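Local structure of polymeric Immunoglobulin Receptor (Oncorhynchus mykiss, 5F1S) at residues 27-35 / 43-51; 1-9 / 17-25. The protein probably binds polymeric immunoglobulins and carries them across mucosal epithelia, its released ectodomain being secretory component. One frame throughout, in Å; residues are numbered along the deposited sequence.

Interaction 1 of 2, residues 27-35 / 43-51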
ATOM      1  N   ALA A  27       0.794  27.543  13.019  1.00 34.90           N
ATOM      2  CA  ALA A  27       0.533  26.674  14.162  1.00 38.03           C
ATOM      3  C   ALA A  27      -0.851  26.885  14.748  1.00 40.80           C
ATOM      4  O   ALA A  27      -1.526  25.922  15.109  1.00 38.81           O
ATOM      5  CB  ALA A  27       1.587  26.909  15.232  1.00 40.62           C
ATOM      6  N   SER A  28      -1.302  28.135  14.870  1.00 40.82           N
ATOM      7  CA  SER A  28      -2.525  28.402  15.627  1.00 40.51           C
ATOM      8  C   SER A  28      -3.817  28.298  14.811  1.00 39.85           C
ATOM      9  O   SER A  28      -4.909  28.476  15.381  1.00 38.29           O
ATOM     10  CB  SER A  28      -2.432  29.804  16.257  1.00 45.62           C
ATOM     11  OG  SER A  28      -2.588  30.764  15.218  1.00 45.37           O
ATOM     12  N   TYR A  29      -3.762  28.006  13.506  1.00 34.14           N
ATOM     13  CA  TYR A  29      -4.940  28.078  12.674  1.00 33.49           C
ATOM     14  C   TYR A  29      -5.586  26.705  12.524  1.00 33.17           C
ATOM     15  O   TYR A  29      -4.921  25.683  12.658  1.00 32.41           O
ATOM     16  CB  TYR A  29      -4.590  28.610  11.279  1.00 37.59           C
ATOM     17  CG  TYR A  29      -4.155  30.060  11.309  1.00 31.74           C
ATOM     18  CD1 TYR A  29      -2.825  30.416  11.550  1.00 38.53           C
ATOM     19  CD2 TYR A  29      -5.072  31.036  11.147  1.00 35.15           C
ATOM     20  CE1 TYR A  29      -2.428  31.768  11.588  1.00 39.88           C
ATOM     21  CE2 TYR A  29      -4.688  32.399  11.184  1.00 36.25           C
ATOM     22  CZ  TYR A  29      -3.367  32.727  11.383  1.00 36.95           C
ATOM     23  OH  TYR A  29      -2.963  34.036  11.440  1.00 36.99           O
ATOM     24  N   VAL A  30      -6.862  26.700  12.164  1.00 32.72           N
ATOM     25  CA  VAL A  30      -7.564  25.444  11.928  1.00 31.67           C
ATOM     26  C   VAL A  30      -6.989  24.785  10.674  1.00 31.64           C
ATOM     27  O   VAL A  30      -6.705  25.459   9.668  1.00 31.60           O
ATOM     28  CB  VAL A  30      -9.064  25.686  11.794  1.00 35.48           C
ATOM     29  CG1 VAL A  30      -9.813  24.409  11.429  1.00 33.95           C
ATOM     30  CG2 VAL A  30      -9.594  26.333  13.099  1.00 35.60           C
ATOM     31  N   LYS A  31      -6.788  23.477  10.747  1.00 32.31           N
ATOM     32  CA  LYS A  31      -6.302  22.694   9.611  1.00 30.65           C
ATOM     33  C   LYS A  31      -7.458  21.894   9.034  1.00 31.16           C
ATOM     34  O   LYS A  31      -8.389  21.498   9.752  1.00 31.72           O
ATOM     35  CB  LYS A  31      -5.171  21.743  10.039  1.00 30.62           C
ATOM     36  CG  LYS A  31      -4.076  22.382  10.911  1.00 29.92           C
ATOM     37  CD  LYS A  31      -3.503  23.655  10.241  1.00 31.73           C
ATOM     38  CE  LYS A  31      -2.207  24.121  10.969  1.00 33.51           C
ATOM     39  NZ  LYS A  31      -2.448  24.463  12.417  1.00 35.38           N
ATOM     40  N   TYR A  32      -7.398  21.634   7.735  1.00 28.52           N
ATOM     41  CA  TYR A  32      -8.469  20.878   7.113  1.00 31.00           C
ATOM     42  C   TYR A  32      -7.926  20.008   5.984  1.00 30.02           C
ATOM     43  O   TYR A  32      -6.792  20.165   5.529  1.00 28.89           O
ATOM     44  CB  TYR A  32      -9.614  21.796   6.632  1.00 31.65           C
ATOM     45  CG  TYR A  32      -9.284  22.739   5.512  1.00 32.06           C
ATOM     46  CD1 TYR A  32      -9.584  22.410   4.207  1.00 35.36           C
ATOM     47  CD2 TYR A  32      -8.704  23.980   5.761  1.00 33.67           C
ATOM     48  CE1 TYR A  32      -9.291  23.318   3.154  1.00 37.94           C
ATOM     49  CE2 TYR A  32      -8.399  24.869   4.726  1.00 36.45           C
ATOM     50  CZ  TYR A  32      -8.716  24.524   3.435  1.00 38.68           C
ATOM     51  OH  TYR A  32      -8.432  25.378   2.406  1.00 39.85           O
ATOM     52  N   TRP A  33      -8.750  19.038   5.601  1.00 30.06           N
ATOM     53  CA  TRP A  33      -8.459  18.063   4.553  1.00 31.81           C
ATOM     54  C   TRP A  33      -9.633  18.077   3.592  1.00 33.09           C
ATOM     55  O   TRP A  33     -10.777  17.883   4.015  1.00 33.21           O
ATOM     56  CB  TRP A  33      -8.267  16.680   5.164  1.00 29.20           C
ATOM     57  CG  TRP A  33      -7.987  15.562   4.262  1.00 30.83           C
ATOM     58  CD1 TRP A  33      -8.798  14.486   3.991  1.00 33.29           C
ATOM     59  CD2 TRP A  33      -6.782  15.349   3.535  1.00 29.13           C
ATOM     60  NE1 TRP A  33      -8.171  13.636   3.133  1.00 30.85           N
ATOM     61  CE2 TRP A  33      -6.904  14.108   2.884  1.00 29.20           C
ATOM     62  CE3 TRP A  33      -5.592  16.067   3.413  1.00 30.20           C
ATOM     63  CZ2 TRP A  33      -5.906  13.596   2.065  1.00 30.23           C
ATOM     64  CZ3 TRP A  33      -4.583  15.546   2.632  1.00 31.94           C
ATOM     65  CH2 TRP A  33      -4.749  14.323   1.956  1.00 31.83           C
ATOM     66  N   CYS A  34      -9.348  18.332   2.308  1.00 31.32           N
ATOM     67  CA  CYS A  34     -10.337  18.643   1.283  1.00 34.27           C
ATOM     68  C   CYS A  34     -10.225  17.592   0.169  1.00 33.79           C
ATOM     69  O   CYS A  34      -9.129  17.128  -0.115  1.00 33.56           O
ATOM     70  CB  CYS A  34     -10.086  20.073   0.679  1.00 38.19           C
ATOM     71  SG  CYS A  34     -11.615  21.075   0.606  1.00 58.41           S
ATOM     72  N   ARG A  35     -11.341  17.237  -0.467  1.00 32.73           N
ATOM     73  CA  ARG A  35     -11.335  16.353  -1.641  1.00 32.50           C
ATOM     74  C   ARG A  35     -11.857  17.099  -2.866  1.00 33.56           C
ATOM     75  O   ARG A  35     -12.893  17.777  -2.781  1.00 35.76           O
ATOM     76  CB  ARG A  35     -12.189  15.135  -1.373  1.00 34.47           C
ATOM     77  CG  ARG A  35     -12.136  14.133  -2.515  1.00 34.81           C
ATOM     78  CD  ARG A  35     -13.037  12.962  -2.283  1.00 37.81           C
ATOM     79  NE  ARG A  35     -12.838  12.079  -3.443  1.00 37.96           N
ATOM     80  CZ  ARG A  35     -13.459  10.920  -3.613  1.00 38.45           C
ATOM     81  NH1 ARG A  35     -14.333  10.490  -2.710  1.00 42.02           N
ATOM     82  NH2 ARG A  35     -13.214  10.200  -4.704  1.00 40.51           N
ATOM     83  N   THR A  43     -14.439  19.701  -1.308  1.00 38.04           N
ATOM     84  CA  THR A  43     -15.306  19.443  -0.165  1.00 34.96           C
ATOM     85  C   THR A  43     -14.471  19.104   1.057  1.00 37.33           C
ATOM     86  O   THR A  43     -13.626  18.207   1.004  1.00 34.67           O
ATOM     87  CB  THR A  43     -16.278  18.296  -0.476  1.00 39.25           C
ATOM     88  OG1 THR A  43     -17.060  18.649  -1.619  1.00 43.25           O
ATOM     89  CG2 THR A  43     -17.184  18.074   0.669  1.00 40.75           C
ATOM     90  N   SER A  44     -14.730  19.795   2.156  1.00 34.42           N
ATOM     91  CA  SER A  44     -13.999  19.554   3.384  1.00 35.99           C
ATOM     92  C   SER A  44     -14.444  18.244   4.011  1.00 37.96           C
ATOM     93  O   SER A  44     -15.647  18.011   4.193  1.00 37.88           O
ATOM     94  CB  SER A  44     -14.241  20.705   4.350  1.00 37.61           C
ATOM     95  OG  SER A  44     -13.551  20.473   5.554  1.00 35.44           O
ATOM     96  N   LEU A  45     -13.480  17.376   4.329  1.00 33.05           N
ATOM     97  CA  LEU A  45     -13.791  16.086   4.927  1.00 32.24           C
ATOM     98  C   LEU A  45     -13.564  16.054   6.423  1.00 34.88           C
ATOM     99  O   LEU A  45     -14.235  15.286   7.117  1.00 36.05           O
ATOM    100  CB  LEU A  45     -12.941  14.970   4.286  1.00 32.93           C
ATOM    101  CG  LEU A  45     -13.108  14.808   2.777  1.00 35.56           C
ATOM    102  CD1 LEU A  45     -12.322  13.529   2.268  1.00 33.18           C
ATOM    103  CD2 LEU A  45     -14.585  14.700   2.371  1.00 39.30           C
ATOM    104  N   VAL A  46     -12.600  16.820   6.933  1.00 31.45           N
ATOM    105  CA  VAL A  46     -12.309  16.840   8.365  1.00 33.64           C
ATOM    106  C   VAL A  46     -11.543  18.116   8.675  1.00 34.93           C
ATOM    107  O   VAL A  46     -10.769  18.621   7.854  1.00 31.70           O
ATOM    108  CB  VAL A  46     -11.546  15.575   8.845  1.00 31.70           C
ATOM    109  CG1 VAL A  46     -10.155  15.512   8.295  1.00 32.28           C
ATOM    110  CG2 VAL A  46     -11.493  15.533  10.353  1.00 35.18           C
ATOM    111  N   ARG A  47     -11.814  18.664   9.859  1.00 33.69           N
ATOM    112  CA  ARG A  47     -11.160  19.860  10.377  1.00 32.61           C
ATOM    113  C   ARG A  47     -10.597  19.568  11.762  1.00 33.50           C
ATOM    114  O   ARG A  47     -11.143  18.748  12.512  1.00 37.36           O
ATOM    115  CB  ARG A  47     -12.134  21.044  10.515  1.00 34.05           C
ATOM    116  CG  ARG A  47     -12.780  21.455   9.274  1.00 32.43           C
ATOM    117  CD  ARG A  47     -13.994  22.331   9.524  1.00 36.32           C
ATOM    118  NE  ARG A  47     -13.711  23.474  10.397  1.00 39.13           N
ATOM    119  CZ  ARG A  47     -13.351  24.677   9.967  1.00 40.61           C
ATOM    120  NH1 ARG A  47     -13.158  24.905   8.682  1.00 40.09           N
ATOM    121  NH2 ARG A  47     -13.112  25.653  10.832  1.00 40.90           N
ATOM    122  N   SER A  48      -9.502  20.264  12.099  1.00 32.12           N
ATOM    123  CA  SER A  48      -8.833  20.065  13.368  1.00 32.40           C
ATOM    124  C   SER A  48      -9.620  20.649  14.544  1.00 38.69           C
ATOM    125  O   SER A  48      -9.207  20.437  15.694  1.00 38.28           O
ATOM    126  CB  SER A  48      -7.431  20.692  13.335  1.00 34.57           C
ATOM    127  OG  SER A  48      -7.541  22.091  13.165  1.00 32.73           O
ATOM    128  N   ASP A  49     -10.699  21.390  14.296  1.00 35.49           N
ATOM    129  CA  ASP A  49     -11.493  21.942  15.398  1.00 40.48           C
ATOM    130  C   ASP A  49     -12.798  21.195  15.614  1.00 44.67           C
ATOM    131  O   ASP A  49     -13.684  21.705  16.305  1.00 44.38           O
ATOM    132  CB  ASP A  49     -11.795  23.426  15.198  1.00 39.01           C
ATOM    133  CG  ASP A  49     -12.695  23.716  13.986  1.00 41.00           C
ATOM    134  OD1 ASP A  49     -13.064  24.898  13.781  1.00 42.30           O
ATOM    135  OD2 ASP A  49     -13.008  22.801  13.181  1.00 40.47           O
ATOM    136  N   ALA A  50     -12.935  20.023  15.032  1.00 45.38           N
ATOM    137  CA  ALA A  50     -14.180  19.283  15.116  1.00 56.33           C
ATOM    138  C   ALA A  50     -14.514  18.988  16.577  1.00 61.06           C
ATOM    139  O   ALA A  50     -13.618  18.645  17.360  1.00 57.01           O
ATOM    140  CB  ALA A  50     -14.063  17.979  14.331  1.00 52.58           C
ATOM    141  N   PRO A  51     -15.783  19.101  16.980  1.00 62.37           N
ATOM    142  CA  PRO A  51     -16.125  18.868  18.389  1.00 65.79           C
ATOM    143  C   PRO A  51     -15.912  17.412  18.779  1.00 67.56           C
ATOM    144  O   PRO A  51     -16.125  16.502  17.974  1.00 62.27           O
ATOM    145  CB  PRO A  51     -17.604  19.258  18.464  1.00 67.34           C
ATOM    146  CG  PRO A  51     -18.135  19.017  17.093  1.00 62.67           C
ATOM    147  CD  PRO A  51     -16.977  19.383  16.161  1.00 60.56           C
TER
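Lys31 and Ser48 exchange two hydrogen bonds at one end of this antiparallel hairpin, the C-C' pair of a V-set immunoglobulin domain. Lys31 N gives its hydrogen to a side chain, Ser48 OG, 2.9 Å away and almost straight at 173°, while Ser48 N returns a bond to Lys31 O. The hydroxyl reaches that N-H because OG lies between the backbone N and carbonyl carbon of Ser48 (chi1 64°). Further along, Trp33 N donates to Val46 O at 3.1 Å, and Leu45 N to Trp33 O at 2.8 Å. Arg35 and Thr43 then satisfy each other's N-H and C=O. A beta bulge places Leu45 as an extra residue opposite Trp33 and Cys34; probably as a result, Val46 N is buried without a partner. Cys34 is disulfide-bonded to Cys42.

The charged side chains are matched too. Arg47 grips the carboxylate of Asp49 side-on, NE to OD2 at 2.9 Å and NH2 to OD1 at 3.0 Å, at the turn that follows the strand. Val30 CG1 rests over one face of this guanidinium, 3.6 Å from NH2. Lys31 NZ turns back to Tyr29 O at 2.8 Å.

Outside the hairpin, Arg47 NH1 forms a salt bridge with Glu93, Lys31 NZ another with Asp66, and Arg35 NH2 bonds to Glu83 O. Strand 31-35 has strand 86-92 as its other neighbour, whereas 43-47 forms the edge of the sheet. From the face shared with Val46, Trp33 packs against Val62 and Val75, joining this sheet to the opposing one of strands 62-67 and 72-77.

Interaction 2 of 2, residues 1-9 / 17-25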
ATOM      1  N   ARG A   1       3.761  28.325   3.345  1.00 46.73           N
ATOM      2  CA  ARG A   1       4.210  27.032   2.725  1.00 41.95           C
ATOM      3  C   ARG A   1       3.535  25.841   3.420  1.00 37.71           C
ATOM      4  O   ARG A   1       3.626  25.715   4.639  1.00 37.22           O
ATOM      5  CB  ARG A   1       5.710  26.886   2.846  1.00 45.85           C
ATOM      6  CG  ARG A   1       6.279  25.716   2.056  1.00 51.77           C
ATOM      7  CD  ARG A   1       7.810  25.716   2.116  1.00 67.29           C
ATOM      8  NE  ARG A   1       8.400  24.586   1.395  1.00 72.93           N
ATOM      9  CZ  ARG A   1       8.522  24.510   0.071  1.00 80.93           C
ATOM     10  NH1 ARG A   1       8.096  25.496  -0.715  1.00 90.88           N
ATOM     11  NH2 ARG A   1       9.074  23.429  -0.468  1.00 79.59           N
ATOM     12  N   VAL A   2       2.857  25.019   2.647  1.00 34.47           N
ATOM     13  CA  VAL A   2       2.276  23.755   3.101  1.00 30.92           C
ATOM     14  C   VAL A   2       2.691  22.706   2.088  1.00 31.97           C
ATOM     15  O   VAL A   2       2.646  22.972   0.890  1.00 32.63           O
ATOM     16  CB  VAL A   2       0.745  23.821   3.194  1.00 31.16           C
ATOM     17  CG1 VAL A   2       0.170  22.425   3.505  1.00 33.36           C
ATOM     18  CG2 VAL A   2       0.349  24.897   4.218  1.00 32.67           C
ATOM     19  N   THR A   3       3.163  21.564   2.561  1.00 30.93           N
ATOM     20  CA  THR A   3       3.666  20.529   1.663  1.00 32.96           C
ATOM     21  C   THR A   3       3.210  19.165   2.156  1.00 33.91           C
ATOM     22  O   THR A   3       2.960  18.948   3.345  1.00 29.96           O
ATOM     23  CB  THR A   3       5.191  20.529   1.567  1.00 37.34           C
ATOM     24  OG1 THR A   3       5.761  20.272   2.843  1.00 36.32           O
ATOM     25  CG2 THR A   3       5.719  21.877   1.145  1.00 44.50           C
ATOM     26  N   THR A   4       3.207  18.213   1.236  1.00 31.59           N
ATOM     27  CA  THR A   4       2.818  16.874   1.588  1.00 31.09           C
ATOM     28  C   THR A   4       3.565  15.907   0.676  1.00 31.96           C
ATOM     29  O   THR A   4       4.486  16.293  -0.053  1.00 34.98           O
ATOM     30  CB  THR A   4       1.294  16.710   1.514  1.00 33.89           C
ATOM     31  OG1 THR A   4       0.912  15.455   2.043  1.00 31.88           O
ATOM     32  CG2 THR A   4       0.761  16.772   0.072  1.00 32.21           C
ATOM     33  N   VAL A   5       3.229  14.643   0.795  1.00 31.82           N
ATOM     34  CA  VAL A   5       3.932  13.584   0.082  1.00 33.56           C
ATOM     35  C   VAL A   5       3.494  13.532  -1.375  1.00 32.24           C
ATOM     36  O   VAL A   5       2.493  14.135  -1.763  1.00 30.88           O
ATOM     37  CB  VAL A   5       3.686  12.223   0.743  1.00 33.67           C
ATOM     38  CG1 VAL A   5       4.238  12.222   2.190  1.00 36.35           C
ATOM     39  CG2 VAL A   5       2.187  11.895   0.772  1.00 32.15           C
ATOM     40  N   GLY A   6       4.196  12.714  -2.173  1.00 36.78           N
ATOM     41  CA  GLY A   6       3.844  12.584  -3.568  1.00 35.09           C
ATOM     42  C   GLY A   6       2.670  11.652  -3.775  1.00 35.76           C
ATOM     43  O   GLY A   6       2.170  11.028  -2.850  1.00 33.63           O
ATOM     44  N   ASP A   7       2.222  11.561  -5.022  1.00 35.71           N
ATOM     45  CA  ASP A   7       1.002  10.810  -5.308  1.00 34.12           C
ATOM     46  C   ASP A   7       1.158   9.372  -4.823  1.00 34.83           C
ATOM     47  O   ASP A   7       2.245   8.799  -4.860  1.00 35.58           O
ATOM     48  CB  ASP A   7       0.693  10.843  -6.803  1.00 36.45           C
ATOM     49  CG  ASP A   7       0.429  12.236  -7.307  1.00 39.57           C
ATOM     50  OD1 ASP A   7       0.057  13.129  -6.506  1.00 38.22           O
ATOM     51  OD2 ASP A   7       0.548  12.438  -8.533  1.00 39.43           O
ATOM     52  N   LEU A   8       0.071   8.811  -4.328  1.00 35.05           N
ATOM     53  CA  LEU A   8       0.080   7.518  -3.642  1.00 36.46           C
ATOM     54  C   LEU A   8      -0.756   6.544  -4.427  1.00 34.01           C
ATOM     55  O   LEU A   8      -1.772   6.923  -5.009  1.00 34.77           O
ATOM     56  CB  LEU A   8      -0.557   7.574  -2.210  1.00 37.71           C
ATOM     57  CG  LEU A   8      -0.035   8.508  -1.134  1.00 37.85           C
ATOM     58  CD1 LEU A   8      -0.920   8.447   0.090  1.00 44.95           C
ATOM     59  CD2 LEU A   8       1.376   8.085  -0.763  1.00 43.77           C
ATOM     60  N   ALA A   9      -0.363   5.266  -4.353  1.00 32.69           N
ATOM     61  CA  ALA A   9      -1.186   4.161  -4.805  1.00 34.13           C
ATOM     62  C   ALA A   9      -1.328   3.179  -3.653  1.00 34.42           C
ATOM     63  O   ALA A   9      -0.349   2.830  -2.998  1.00 36.30           O
ATOM     64  CB  ALA A   9      -0.580   3.476  -6.040  1.00 36.70           C
ATOM     65  N   MET A  17      -1.664   7.262   5.889  1.00 29.27           N
ATOM     66  CA  MET A  17      -1.316   8.251   6.902  1.00 29.61           C
ATOM     67  C   MET A  17      -0.529   9.325   6.172  1.00 31.65           C
ATOM     68  O   MET A  17       0.570   9.040   5.688  1.00 32.76           O
ATOM     69  CB  MET A  17      -0.481   7.640   8.037  1.00 31.12           C
ATOM     70  CG  MET A  17      -0.081   8.656   9.064  1.00 31.57           C
ATOM     71  SD  MET A  17       1.032   7.858  10.340  1.00 42.69           S
ATOM     72  CE  MET A  17       2.470   7.638   9.446  1.00 40.79           C
ATOM     73  N   ILE A  18      -1.091  10.527   6.073  1.00 28.71           N
ATOM     74  CA  ILE A  18      -0.589  11.581   5.200  1.00 27.62           C
ATOM     75  C   ILE A  18      -0.117  12.734   6.079  1.00 26.29           C
ATOM     76  O   ILE A  18      -0.948  13.354   6.753  1.00 28.10           O
ATOM     77  CB  ILE A  18      -1.671  12.061   4.220  1.00 28.87           C
ATOM     78  CG1 ILE A  18      -2.037  10.870   3.327  1.00 35.90           C
ATOM     79  CG2 ILE A  18      -1.187  13.228   3.425  1.00 31.07           C
ATOM     80  CD1 ILE A  18      -3.334  11.061   2.619  1.00 52.59           C
ATOM     81  N   PRO A  19       1.167  13.095   6.033  1.00 29.14           N
ATOM     82  CA  PRO A  19       1.629  14.332   6.700  1.00 27.38           C
ATOM     83  C   PRO A  19       1.395  15.559   5.840  1.00 32.34           C
ATOM     84  O   PRO A  19       1.869  15.633   4.692  1.00 32.15           O
ATOM     85  CB  PRO A  19       3.129  14.084   6.891  1.00 28.27           C
ATOM     86  CG  PRO A  19       3.508  13.265   5.628  1.00 32.37           C
ATOM     87  CD  PRO A  19       2.295  12.381   5.381  1.00 30.23           C
ATOM     88  N   CYS A  20       0.829  16.587   6.464  1.00 28.86           N
ATOM     89  CA  CYS A  20       0.689  17.909   5.885  1.00 28.69           C
ATOM     90  C   CYS A  20       1.569  18.828   6.710  1.00 30.29           C
ATOM     91  O   CYS A  20       1.147  19.283   7.787  1.00 28.74           O
ATOM     92  CB  CYS A  20      -0.763  18.378   5.926  1.00 30.15           C
ATOM     93  SG  CYS A  20      -1.953  17.390   4.930  1.00 32.62           S
ATOM     94  N   HIS A  21       2.766  19.104   6.207  1.00 28.83           N
ATOM     95  CA  HIS A  21       3.725  19.937   6.914  1.00 30.56           C
ATOM     96  C   HIS A  21       3.460  21.404   6.578  1.00 30.66           C
ATOM     97  O   HIS A  21       3.053  21.749   5.470  1.00 30.17           O
ATOM     98  CB  HIS A  21       5.179  19.574   6.580  1.00 31.42           C
ATOM     99  CG  HIS A  21       5.658  18.308   7.247  1.00 34.17           C
ATOM    100  ND1 HIS A  21       6.278  18.286   8.484  1.00 39.41           N
ATOM    101  CD2 HIS A  21       5.577  17.028   6.846  1.00 31.47           C
ATOM    102  CE1 HIS A  21       6.570  17.035   8.802  1.00 33.02           C
ATOM    103  NE2 HIS A  21       6.173  16.261   7.811  1.00 36.14           N
ATOM    104  N   TYR A  22       3.674  22.274   7.557  1.00 32.23           N
ATOM    105  CA  TYR A  22       3.365  23.676   7.328  1.00 29.31           C
ATOM    106  C   TYR A  22       4.374  24.571   8.024  1.00 32.79           C
ATOM    107  O   TYR A  22       5.062  24.173   8.964  1.00 32.23           O
ATOM    108  CB  TYR A  22       1.972  24.034   7.800  1.00 30.44           C
ATOM    109  CG  TYR A  22       1.654  23.649   9.207  1.00 31.05           C
ATOM    110  CD1 TYR A  22       1.923  24.512  10.260  1.00 31.49           C
ATOM    111  CD2 TYR A  22       1.068  22.424   9.506  1.00 31.16           C
ATOM    112  CE1 TYR A  22       1.577  24.178  11.579  1.00 33.92           C
ATOM    113  CE2 TYR A  22       0.744  22.063  10.846  1.00 30.55           C
ATOM    114  CZ  TYR A  22       0.997  22.979  11.862  1.00 33.81           C
ATOM    115  OH  TYR A  22       0.630  22.704  13.164  1.00 31.74           O
ATOM    116  N   GLY A  23       4.447  25.796   7.541  1.00 38.12           N
ATOM    117  CA  GLY A  23       5.404  26.733   8.067  1.00 39.33           C
ATOM    118  C   GLY A  23       5.009  27.186   9.459  1.00 38.13           C
ATOM    119  O   GLY A  23       3.837  27.128   9.850  1.00 36.62           O
ATOM    120  N   PRO A  24       5.981  27.665  10.233  1.00 41.40           N
ATOM    121  CA  PRO A  24       5.713  27.970  11.643  1.00 39.43           C
ATOM    122  C   PRO A  24       4.673  29.060  11.853  1.00 39.17           C
ATOM    123  O   PRO A  24       4.132  29.157  12.958  1.00 41.59           O
ATOM    124  CB  PRO A  24       7.098  28.397  12.179  1.00 43.55           C
ATOM    125  CG  PRO A  24       7.787  28.868  11.035  1.00 44.16           C
ATOM    126  CD  PRO A  24       7.360  28.006   9.874  1.00 44.25           C
ATOM    127  N   GLN A  25       4.327  29.837  10.830  1.00 39.13           N
ATOM    128  CA  GLN A  25       3.268  30.832  10.968  1.00 37.17           C
ATOM    129  C   GLN A  25       1.908  30.216  11.232  1.00 39.67           C
ATOM    130  O   GLN A  25       1.004  30.894  11.724  1.00 38.27           O
ATOM    131  CB  GLN A  25       3.158  31.649   9.701  1.00 42.15           C
ATOM    132  CG  GLN A  25       4.407  32.380   9.363  1.00 46.54           C
ATOM    133  CD  GLN A  25       5.250  31.663   8.306  1.00 51.18           C
ATOM    134  OE1 GLN A  25       5.182  30.430   8.127  1.00 42.68           O
ATOM    135  NE2 GLN A  25       6.043  32.451   7.583  1.00 59.43           N
TER
HETATM  136  O   HOH W   1       5.317  29.347   5.599  1.00 45.88           O
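Thr3 and His21 form the hydrogen-bonded pair where the N-terminal A strand lies antiparallel to strand B, 16-22, of a V-set immunoglobulin fold. The A strand is split in the manner of V domains: residues 2-3 run beside 16-22 in one sheet, and after a crossing the chain joins the other sheet as strand 8-11.

Backbone hydrogen bonds come first. Thr3 and His21 trade two, each 2.9 Å from N to O, and Gly23 N adds a more bent one to Arg1 O (137° at the hydrogen). Between these pairs, Val2 CA and Tyr22 CA approach His21 O and Arg1 O respectively as CA-H...O contacts.

Where the backbone pairing gives out, a side chain takes over. Thr4 OG1 donates to Pro19 O at 2.8 Å, arriving above the carbonyl plane, 41° out of it. The hydroxyl gets there by standing opposite the Thr4 amide nitrogen (chi1 -172°), which also lays OG1 against Ile18 CG2. With a valine at this position the hydroxyl donor is gone, and Pro19 O would probably lose this bond, leaving the chain less firmly tied just where it departs from strand 16-22.

Apolar contacts fill the crossing. Val5 CG1 sits 3.7 Å from Pro19 CG, and Leu8 CD1 reaches Ile18 CG1 at 4.2 Å. Toward the interior, Val2 CG2 touches Tyr22 CB, while Cys20 is disulfide-bonded to Cys90 across the sandwich.

Water closes the N-terminal end: one molecule accepts from Arg1 N at 2.9 Å and donates to Gln25 OE1 at 2.8 Å.

Overall arrangement
Both contacts belong to one immunoglobulin domain, their centres about 14 Å apart. The A-B pairing of interaction 2 lies in the opposing sheet, though strand 8-11 beyond it reaches the sheet of interaction 1. Trp33 of interaction 1 makes much of the join through the core: its CH2 lies 3.6 Å from Ile18 CD1, and its CZ3 3.9 Å from Cys20 SG. Lys31 CE packs 3.5 Å from Tyr22 CZ; the two residues also make a cation-pi contact and share Asp66, Tyr22 OH using OD1 and Lys31 NZ using OD2. The end of 17-25 and start of 27-35 form the B-C connection, corresponding to antibody CDR1, so this shared carboxylate may help fix its base.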